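Local coordinates for hypothetical protein CC0527 (Caulobacter vibrioides, PDB 2O0Q) that is of unknown function but belongs to the DUF952 family, a member of the ADP-ribosyl clan, at residues Leu3-Leu8 / Leu56-Val61; Gln41-Ala46 / Asp104-Leu109; Glu64-Asp69 / Leu84-Leu89. All coordinates share one frame; numbering follows the deposited sequence.

Contact 1: residues Leu3-Leu8 / Leu56-Val61; sequences LIYKIL and LVLLAV
Tyr5 and Leu58 meet through different first torsions: Tyr5 holds CG anti to its own carbonyl carbon, whereas Leu58 sets CG anti to its backbone N (chi1 -178°), which brings CD1 to the ring. The two belong to neighbouring strands of the six-stranded antiparallel sheet, in which 3-9 is flanked by 34-38 and 56-62 lies between 3-9 and the outermost strand 93-98; their short axes are 4.5 Å apart at closest approach and run 155° to one another. Leu58 CD1 comes in at the ring edge, close to the ring plane, and lies 3.2 Å from Tyr5 CD2, a tight fit. Ala60 CB adds a second apolar touch, 3.8 Å from Tyr5 CE2, while the other branch of Leu58, CD2, meets Ile7 CG1. Tyr5, Ile7, Leu58 and Ala60 thus share one face of the sheet.

On the other face lie Ile4, Lys6, Leu8, Val57, Leu59 and Val61. Here Ile4 CG1 packs against Val61 CB, and Leu8 CD2 reaches Leu59 CG; Trp13 of helix 10-19 covers Leu8, Val57 and Leu59. The buried Lys6 chain leads away to a salt bridge with Asp28 and a hydrogen bond to the His35 carbonyl.

Three hydrogen-bonded pairs, Ile4-Val61, Lys6-Leu59 and Leu8-Val57, each exchange two backbone bonds. The straightest of the six runs from Leu59 N to Lys6 O, 2.8 Å long with 175° at the hydrogen.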
loop_
_atom_site.group_PDB
_atom_site.type_symbol
_atom_site.label_atom_id
_atom_site.label_comp_id
_atom_site.label_asym_id
_atom_site.label_seq_id
_atom_site.Cartn_x
_atom_site.Cartn_y
_atom_site.Cartn_z
ATOM N N LEU A 3 -3.351 4.923 -10.073
ATOM C CA LEU A 3 -2.678 3.889 -9.300
ATOM C C LEU A 3 -2.699 4.250 -7.822
ATOM O O LEU A 3 -2.525 5.411 -7.457
ATOM C CB LEU A 3 -1.214 3.743 -9.721
ATOM C CG LEU A 3 -0.846 3.085 -11.046
ATOM C CD1 LEU A 3 0.672 3.005 -11.145
ATOM C CD2 LEU A 3 -1.455 1.697 -11.124
ATOM N N ILE A 4 -2.933 3.257 -6.973
ATOM C CA ILE A 4 -2.891 3.487 -5.540
ATOM C C ILE A 4 -1.845 2.502 -5.040
ATOM O O ILE A 4 -1.518 1.528 -5.734
ATOM C CB ILE A 4 -4.260 3.278 -4.856
ATOM C CG1 ILE A 4 -4.877 1.938 -5.257
ATOM C CG2 ILE A 4 -5.179 4.444 -5.217
ATOM C CD1 ILE A 4 -6.173 1.637 -4.524
ATOM N N TYR A 5 -1.308 2.754 -3.857
ATOM C CA TYR A 5 -0.239 1.917 -3.347
ATOM C C TYR A 5 -0.406 1.358 -1.954
ATOM O O TYR A 5 -0.988 1.987 -1.070
ATOM C CB TYR A 5 1.073 2.695 -3.382
ATOM C CG TYR A 5 1.427 3.251 -4.742
ATOM C CD1 TYR A 5 0.824 4.414 -5.229
ATOM C CD2 TYR A 5 2.348 2.596 -5.554
ATOM C CE1 TYR A 5 1.132 4.908 -6.499
ATOM C CE2 TYR A 5 2.665 3.075 -6.817
ATOM C CZ TYR A 5 2.055 4.228 -7.286
ATOM O OH TYR A 5 2.377 4.686 -8.545
ATOM N N LYS A 6 0.151 0.168 -1.774
ATOM C CA LYS A 6 0.135 -0.506 -0.495
ATOM C C LYS A 6 1.585 -0.823 -0.178
ATOM O O LYS A 6 2.342 -1.273 -1.047
ATOM C CB LYS A 6 -0.666 -1.815 -0.567
ATOM C CG LYS A 6 -0.742 -2.561 0.771
ATOM C CD LYS A 6 -1.583 -1.795 1.791
ATOM C CE LYS A 6 -1.316 -2.260 3.221
ATOM N NZ LYS A 6 -2.138 -1.495 4.222
ATOM N N ILE A 7 1.976 -0.562 1.061
ATOM C CA ILE A 7 3.322 -0.865 1.519
ATOM C C ILE A 7 3.151 -1.970 2.556
ATOM O O ILE A 7 2.329 -1.843 3.463
ATOM C CB ILE A 7 3.981 0.367 2.183
ATOM C CG1 ILE A 7 4.137 1.481 1.144
ATOM C CG2 ILE A 7 5.337 -0.018 2.781
ATOM C CD1 ILE A 7 4.638 2.806 1.706
ATOM N N LEU A 8 3.896 -3.064 2.403
ATOM C CA LEU A 8 3.810 -4.169 3.353
ATOM C C LEU A 8 5.112 -4.955 3.380
ATOM O O LEU A 8 5.949 -4.833 2.481
ATOM C CB LEU A 8 2.640 -5.108 3.007
ATOM C CG LEU A 8 2.800 -6.195 1.933
ATOM C CD1 LEU A 8 1.551 -7.056 1.914
ATOM C CD2 LEU A 8 3.022 -5.590 0.573
ATOM N N LEU A 56 10.832 -4.381 2.638
ATOM C CA LEU A 56 9.477 -3.910 2.389
ATOM C C LEU A 56 9.181 -4.042 0.904
ATOM O O LEU A 56 10.085 -3.988 0.071
ATOM C CB LEU A 56 9.317 -2.441 2.791
ATOM C CG LEU A 56 9.313 -2.094 4.282
ATOM C CD1 LEU A 56 9.211 -0.579 4.456
ATOM C CD2 LEU A 56 8.144 -2.792 4.965
ATOM N N VAL A 57 7.910 -4.222 0.577
ATOM C CA VAL A 57 7.500 -4.327 -0.810
ATOM C C VAL A 57 6.416 -3.295 -1.088
ATOM O O VAL A 57 5.566 -3.013 -0.237
ATOM C CB VAL A 57 6.994 -5.757 -1.148
ATOM C CG1 VAL A 57 6.021 -6.221 -0.105
ATOM C CG2 VAL A 57 6.351 -5.778 -2.540
ATOM N N LEU A 58 6.474 -2.711 -2.278
ATOM C CA LEU A 58 5.506 -1.710 -2.700
ATOM C C LEU A 58 4.596 -2.333 -3.752
ATOM O O LEU A 58 5.077 -2.852 -4.762
ATOM C CB LEU A 58 6.244 -0.500 -3.294
ATOM C CG LEU A 58 5.491 0.740 -3.791
ATOM C CD1 LEU A 58 4.656 0.394 -5.001
ATOM C CD2 LEU A 58 4.626 1.311 -2.674
ATOM N N LEU A 59 3.288 -2.291 -3.515
ATOM C CA LEU A 59 2.336 -2.835 -4.477
ATOM C C LEU A 59 1.621 -1.675 -5.156
ATOM O O LEU A 59 1.058 -0.806 -4.484
ATOM C CB LEU A 59 1.287 -3.723 -3.795
ATOM C CG LEU A 59 1.713 -4.904 -2.917
ATOM C CD1 LEU A 59 0.468 -5.516 -2.281
ATOM C CD2 LEU A 59 2.485 -5.945 -3.730
ATOM N N ALA A 60 1.661 -1.662 -6.486
ATOM C CA ALA A 60 0.997 -0.631 -7.279
ATOM C C ALA A 60 -0.312 -1.241 -7.763
ATOM O O ALA A 60 -0.318 -2.315 -8.374
ATOM C CB ALA A 60 1.870 -0.234 -8.461
ATOM N N VAL A 61 -1.416 -0.552 -7.498
ATOM C CA VAL A 61 -2.735 -1.057 -7.858
ATOM C C VAL A 61 -3.604 -0.083 -8.653
ATOM O O VAL A 61 -3.707 1.096 -8.308
ATOM C CB VAL A 61 -3.506 -1.462 -6.578
ATOM C CG1 VAL A 61 -4.911 -1.894 -6.931
ATOM C CG2 VAL A 61 -2.762 -2.580 -5.852
#

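Contact 2: residues Gln41-Ala46 / Asp104-Leu109; sequences QAQETA and DGVPQL
Leu109 points its side chain at the helix 39-49 and spreads over two alanines one turn apart. Its CG lies anti to the carbonyl carbon (chi1 -58°), from where CD1 reaches Ala42 CB at 3.6 Å and also rests near the carbonyl oxygen of Ala42, while CG itself faces Ala46 CB at 4.1 Å. Both alanine methyls are directed at the incoming chain, and their small size lets it lie close to the helix. Pro107 meets Ala46 beside the leucine: its CB is 4.1 Å from Ala46 CB, and its CD lies against the carbonyl oxygen of Ala46. The Gln43 side chain crosses Leu109 and Val106 at a slant, its chain bent at chi2 (59°), which carries the terminal amide up to the backbone of Pro107 and Leu109.

Apolar packing of Leu109 and Pro107 on the alanines is thus joined by the Gln43 amide close to the loop backbone, in a partly buried contact between a regular helix and a loop without regular structure. Ile7 of strand 3-9 packs on both Ala46 and Leu109, and Leu99 also touches Leu109. The loop, which follows strand 93-98 and leads into helix 110-114, is in this way laid along helix 39-49 beside the central sheet.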
loop_
_atom_site.group_PDB
_atom_site.type_symbol
_atom_site.label_atom_id
_atom_site.label_comp_id
_atom_site.label_asym_id
_atom_site.label_seq_id
_atom_site.Cartn_x
_atom_site.Cartn_y
_atom_site.Cartn_z
ATOM N N GLN A 41 0.595 10.900 -1.883
ATOM C CA GLN A 41 0.573 10.702 -0.434
ATOM C C GLN A 41 1.445 9.522 0.014
ATOM O O GLN A 41 1.779 9.398 1.195
ATOM C CB GLN A 41 -0.879 10.468 0.011
ATOM C CG GLN A 41 -1.904 10.941 -1.024
ATOM C CD GLN A 41 -3.311 10.413 -0.790
ATOM O OE1 GLN A 41 -3.524 9.219 -0.523
ATOM N NE2 GLN A 41 -4.288 11.302 -0.916
ATOM N N ALA A 42 1.823 8.673 -0.939
ATOM C CA ALA A 42 2.621 7.477 -0.661
ATOM C C ALA A 42 3.928 7.674 0.100
ATOM O O ALA A 42 4.208 6.944 1.051
ATOM C CB ALA A 42 2.902 6.735 -1.962
ATOM N N GLN A 43 4.746 8.636 -0.318
ATOM C CA GLN A 43 6.013 8.852 0.365
ATOM C C GLN A 43 5.811 9.244 1.830
ATOM O O GLN A 43 6.547 8.786 2.705
ATOM C CB GLN A 43 6.834 9.921 -0.357
ATOM C CG GLN A 43 8.240 10.103 0.202
ATOM C CD GLN A 43 9.073 8.833 0.142
ATOM O OE1 GLN A 43 9.417 8.250 1.178
ATOM N NE2 GLN A 43 9.398 8.396 -1.064
ATOM N N GLU A 44 4.817 10.086 2.107
ATOM C CA GLU A 44 4.566 10.503 3.483
ATOM C C GLU A 44 4.119 9.297 4.306
ATOM O O GLU A 44 4.501 9.151 5.470
ATOM C CB GLU A 44 3.498 11.605 3.551
ATOM C CG GLU A 44 3.450 12.293 4.927
ATOM C CD GLU A 44 2.486 13.470 4.995
ATOM O OE1 GLU A 44 2.539 14.346 4.108
ATOM O OE2 GLU A 44 1.681 13.528 5.951
ATOM N N THR A 45 3.311 8.432 3.699
ATOM C CA THR A 45 2.844 7.230 4.391
ATOM C C THR A 45 4.049 6.357 4.744
ATOM O O THR A 45 4.138 5.810 5.848
ATOM C CB THR A 45 1.871 6.421 3.497
ATOM O OG1 THR A 45 0.683 7.189 3.278
ATOM C CG2 THR A 45 1.491 5.093 4.161
ATOM N N ALA A 46 4.981 6.236 3.804
ATOM C CA ALA A 46 6.175 5.429 4.027
ATOM C C ALA A 46 6.998 6.007 5.177
ATOM O O ALA A 46 7.442 5.285 6.067
ATOM C CB ALA A 46 7.019 5.366 2.738
ATOM N N ASP A 104 17.954 8.041 6.668
ATOM C CA ASP A 104 17.086 8.224 7.827
ATOM C C ASP A 104 16.238 6.989 8.106
ATOM O O ASP A 104 15.443 6.973 9.046
ATOM C CB ASP A 104 16.159 9.419 7.612
ATOM C CG ASP A 104 16.914 10.684 7.282
ATOM O OD1 ASP A 104 17.967 10.923 7.912
ATOM O OD2 ASP A 104 16.447 11.441 6.402
ATOM N N GLY A 105 16.408 5.960 7.282
ATOM C CA GLY A 105 15.640 4.742 7.457
ATOM C C GLY A 105 14.280 4.829 6.789
ATOM O O GLY A 105 13.425 3.963 6.983
ATOM N N VAL A 106 14.074 5.882 6.004
ATOM C CA VAL A 106 12.805 6.080 5.306
ATOM C C VAL A 106 12.817 5.359 3.957
ATOM O O VAL A 106 13.758 5.506 3.171
ATOM C CB VAL A 106 12.532 7.581 5.042
ATOM C CG1 VAL A 106 11.221 7.752 4.266
ATOM C CG2 VAL A 106 12.479 8.338 6.357
ATOM N N PRO A 107 11.779 4.558 3.679
ATOM C CA PRO A 107 11.690 3.826 2.410
ATOM C C PRO A 107 11.622 4.815 1.238
ATOM O O PRO A 107 10.857 5.780 1.276
ATOM C CB PRO A 107 10.393 3.030 2.561
ATOM C CG PRO A 107 10.289 2.825 4.063
ATOM C CD PRO A 107 10.668 4.191 4.579
ATOM N N GLN A 108 12.417 4.580 0.200
ATOM C CA GLN A 108 12.418 5.477 -0.956
ATOM C C GLN A 108 11.379 5.052 -1.991
ATOM O O GLN A 108 11.484 3.971 -2.568
ATOM C CB GLN A 108 13.803 5.508 -1.611
ATOM C CG GLN A 108 14.922 6.016 -0.719
ATOM C CD GLN A 108 16.231 6.190 -1.473
ATOM O OE1 GLN A 108 16.788 5.229 -2.005
ATOM N NE2 GLN A 108 16.726 7.423 -1.524
ATOM N N LEU A 109 10.384 5.900 -2.234
ATOM C CA LEU A 109 9.344 5.582 -3.217
ATOM C C LEU A 109 9.471 6.416 -4.486
ATOM O O LEU A 109 8.855 6.104 -5.504
ATOM C CB LEU A 109 7.948 5.818 -2.633
ATOM C CG LEU A 109 7.511 5.087 -1.366
ATOM C CD1 LEU A 109 5.987 5.066 -1.331
ATOM C CD2 LEU A 109 8.047 3.683 -1.346
#

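Contact 3: residues Glu64-Asp69 / Leu84-Leu89; sequences EPLGED and LYRPLL
Leu66, in the short 3-10 segment that begins at Glu64, faces Arg86 with both its backbone and its side chain. Its carbonyl oxygen accepts a hydrogen bond from Arg86 NH2, 3.0 Å long and nearly straight at 172°. The donor lies in the carbonyl plane on a lone pair, and the oxygen in turn sits at the guanidinium edge, almost exactly in its plane. Leu66 CD2 comes within 3.4 Å of the same nitrogen, and its methyls also make looser apolar contacts, CD1 with Leu84 CD1 and CD2 with Leu88 CD1, each pair at 4.3 Å.

Gly67 and Glu68 carry the loop round to Asp69, whose side chain is directed at the second segment. The carbonyl oxygen of Asp69 takes a hydrogen bond of 2.8 Å from Tyr85 N, the donor tilted from the carbonyl plane; Tyr85 is the centre of an inverse gamma turn. The Asp69 side chain crosses that of Arg86 at about a right angle. With CG between the backbone N and the carbonyl carbon (chi1 67°), the Arg86 chain passes Asp69, CD 3.2 Å from OD2, and runs on extended to put its guanidinium at Leu66 O. The salt bridge from Asp69 OD2 to Arg86 NE is long, at 3.7 Å, with the carboxylate and guanidinium planes 77° apart. Leu84 CD1 lies above one guanidinium face, offset toward its rim.

Beyond the contact, Glu92 forms a salt bridge with Arg86 NH2, and Glu73 binds the Tyr85 hydroxyl. Arg86 thus links the two loops chiefly through a well-directed bond to a main-chain oxygen, and two carboxylates, Glu92 and, through a long bridge, Asp69, would be expected to stabilise its positive charge.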
loop_
_atom_site.group_PDB
_atom_site.type_symbol
_atom_site.label_atom_id
_atom_site.label_comp_id
_atom_site.label_asym_id
_atom_site.label_seq_id
_atom_site.Cartn_x
_atom_site.Cartn_y
_atom_site.Cartn_z
ATOM N N GLU A 64 -9.472 2.171 -10.415
ATOM C CA GLU A 64 -10.743 2.057 -11.128
ATOM C C GLU A 64 -11.348 0.651 -11.180
ATOM O O GLU A 64 -12.515 0.462 -10.836
ATOM C CB GLU A 64 -10.595 2.618 -12.539
ATOM N N PRO A 65 -10.572 -0.354 -11.610
ATOM C CA PRO A 65 -11.136 -1.706 -11.669
ATOM C C PRO A 65 -11.469 -2.357 -10.326
ATOM O O PRO A 65 -12.038 -3.448 -10.290
ATOM C CB PRO A 65 -10.083 -2.484 -12.456
ATOM C CG PRO A 65 -8.815 -1.780 -12.113
ATOM C CD PRO A 65 -9.213 -0.328 -12.180
ATOM N N LEU A 66 -11.131 -1.694 -9.222
ATOM C CA LEU A 66 -11.415 -2.260 -7.907
ATOM C C LEU A 66 -12.901 -2.321 -7.596
ATOM O O LEU A 66 -13.352 -3.213 -6.877
ATOM C CB LEU A 66 -10.683 -1.479 -6.814
ATOM C CG LEU A 66 -9.184 -1.773 -6.763
ATOM C CD1 LEU A 66 -8.537 -1.002 -5.619
ATOM C CD2 LEU A 66 -8.978 -3.269 -6.579
ATOM N N GLY A 67 -13.665 -1.376 -8.129
ATOM C CA GLY A 67 -15.093 -1.387 -7.882
ATOM C C GLY A 67 -15.561 -0.538 -6.718
ATOM O O GLY A 67 -14.824 0.306 -6.201
ATOM N N GLU A 68 -16.797 -0.780 -6.293
ATOM C CA GLU A 68 -17.413 -0.029 -5.207
ATOM C C GLU A 68 -16.799 -0.230 -3.828
ATOM O O GLU A 68 -16.972 0.617 -2.951
ATOM C CB GLU A 68 -18.910 -0.346 -5.136
ATOM C CG GLU A 68 -19.232 -1.810 -4.876
ATOM C CD GLU A 68 -20.721 -2.056 -4.700
ATOM O OE1 GLU A 68 -21.500 -1.658 -5.594
ATOM O OE2 GLU A 68 -21.113 -2.647 -3.669
ATOM N N ASP A 69 -16.097 -1.338 -3.620
ATOM C CA ASP A 69 -15.498 -1.580 -2.312
ATOM C C ASP A 69 -14.324 -0.652 -2.019
ATOM O O ASP A 69 -13.802 -0.637 -0.904
ATOM C CB ASP A 69 -15.069 -3.043 -2.167
ATOM C CG ASP A 69 -16.254 -3.978 -1.973
ATOM O OD1 ASP A 69 -17.141 -3.647 -1.159
ATOM O OD2 ASP A 69 -16.294 -5.044 -2.623
ATOM N N LEU A 84 -9.812 0.190 0.869
ATOM C CA LEU A 84 -10.448 -0.972 0.242
ATOM C C LEU A 84 -11.123 -1.852 1.287
ATOM O O LEU A 84 -10.460 -2.490 2.104
ATOM C CB LEU A 84 -9.416 -1.792 -0.545
ATOM C CG LEU A 84 -9.975 -2.981 -1.339
ATOM C CD1 LEU A 84 -10.973 -2.481 -2.378
ATOM C CD2 LEU A 84 -8.836 -3.743 -2.011
ATOM N N TYR A 85 -12.451 -1.880 1.245
ATOM C CA TYR A 85 -13.233 -2.650 2.197
ATOM C C TYR A 85 -13.445 -4.101 1.789
ATOM O O TYR A 85 -14.573 -4.601 1.770
ATOM C CB TYR A 85 -14.578 -1.960 2.438
ATOM C CG TYR A 85 -14.447 -0.694 3.258
ATOM C CD1 TYR A 85 -13.846 0.452 2.733
ATOM C CD2 TYR A 85 -14.881 -0.659 4.581
ATOM C CE1 TYR A 85 -13.679 1.603 3.520
ATOM C CE2 TYR A 85 -14.721 0.474 5.366
ATOM C CZ TYR A 85 -14.123 1.597 4.838
ATOM O OH TYR A 85 -13.984 2.706 5.639
ATOM N N ARG A 86 -12.339 -4.766 1.475
ATOM C CA ARG A 86 -12.329 -6.172 1.083
ATOM C C ARG A 86 -10.878 -6.545 0.828
ATOM O O ARG A 86 -10.042 -5.675 0.594
ATOM C CB ARG A 86 -13.143 -6.399 -0.195
ATOM C CG ARG A 86 -12.567 -5.768 -1.464
ATOM C CD ARG A 86 -13.347 -6.262 -2.687
ATOM N NE ARG A 86 -12.945 -5.645 -3.950
ATOM C CZ ARG A 86 -11.800 -5.880 -4.589
ATOM N NH1 ARG A 86 -10.906 -6.728 -4.094
ATOM N NH2 ARG A 86 -11.556 -5.266 -5.741
ATOM N N PRO A 87 -10.551 -7.842 0.883
ATOM C CA PRO A 87 -9.155 -8.211 0.633
ATOM C C PRO A 87 -8.718 -7.843 -0.784
ATOM O O PRO A 87 -9.535 -7.791 -1.706
ATOM C CB PRO A 87 -9.139 -9.720 0.896
ATOM C CG PRO A 87 -10.572 -10.135 0.680
ATOM C CD PRO A 87 -11.348 -9.009 1.287
ATOM N N LEU A 88 -7.428 -7.562 -0.947
ATOM C CA LEU A 88 -6.888 -7.211 -2.255
ATOM C C LEU A 88 -6.421 -8.477 -2.953
ATOM O O LEU A 88 -5.572 -9.205 -2.442
ATOM C CB LEU A 88 -5.715 -6.244 -2.110
ATOM C CG LEU A 88 -4.935 -5.853 -3.362
ATOM C CD1 LEU A 88 -5.811 -4.995 -4.262
ATOM C CD2 LEU A 88 -3.683 -5.097 -2.955
ATOM N N LEU A 89 -6.987 -8.745 -4.122
ATOM C CA LEU A 89 -6.615 -9.924 -4.887
ATOM C C LEU A 89 -5.178 -9.803 -5.369
ATOM O O LEU A 89 -4.724 -8.715 -5.726
ATOM C CB LEU A 89 -7.547 -10.078 -6.090
ATOM C CG LEU A 89 -8.683 -11.103 -6.042
ATOM C CD1 LEU A 89 -9.285 -11.210 -4.653
ATOM C CD2 LEU A 89 -9.725 -10.711 -7.075
#

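Overall arrangement
From the N terminus, strand 3-9 comes first, and contact 1 closes a loop of 47 residues, largely helical, by pairing it with strand 56-62. Helix 39-49 lies within that loop and meets residues 104-109 much later in contact 2, so contacts 1 and 2 cross along the chain. Contact 3 opens after contact 1 has closed and is nested inside the loop of contact 2, bracketing the hairpin of strands 70-74 and 80-84. Contacts 2 and 3 lie on opposite sides of the chain's centre, their centres about 24 Å apart. Contact 1 touches both: Leu56 packs on Pro107, Ile4 on Leu66, and Val61 on Leu88.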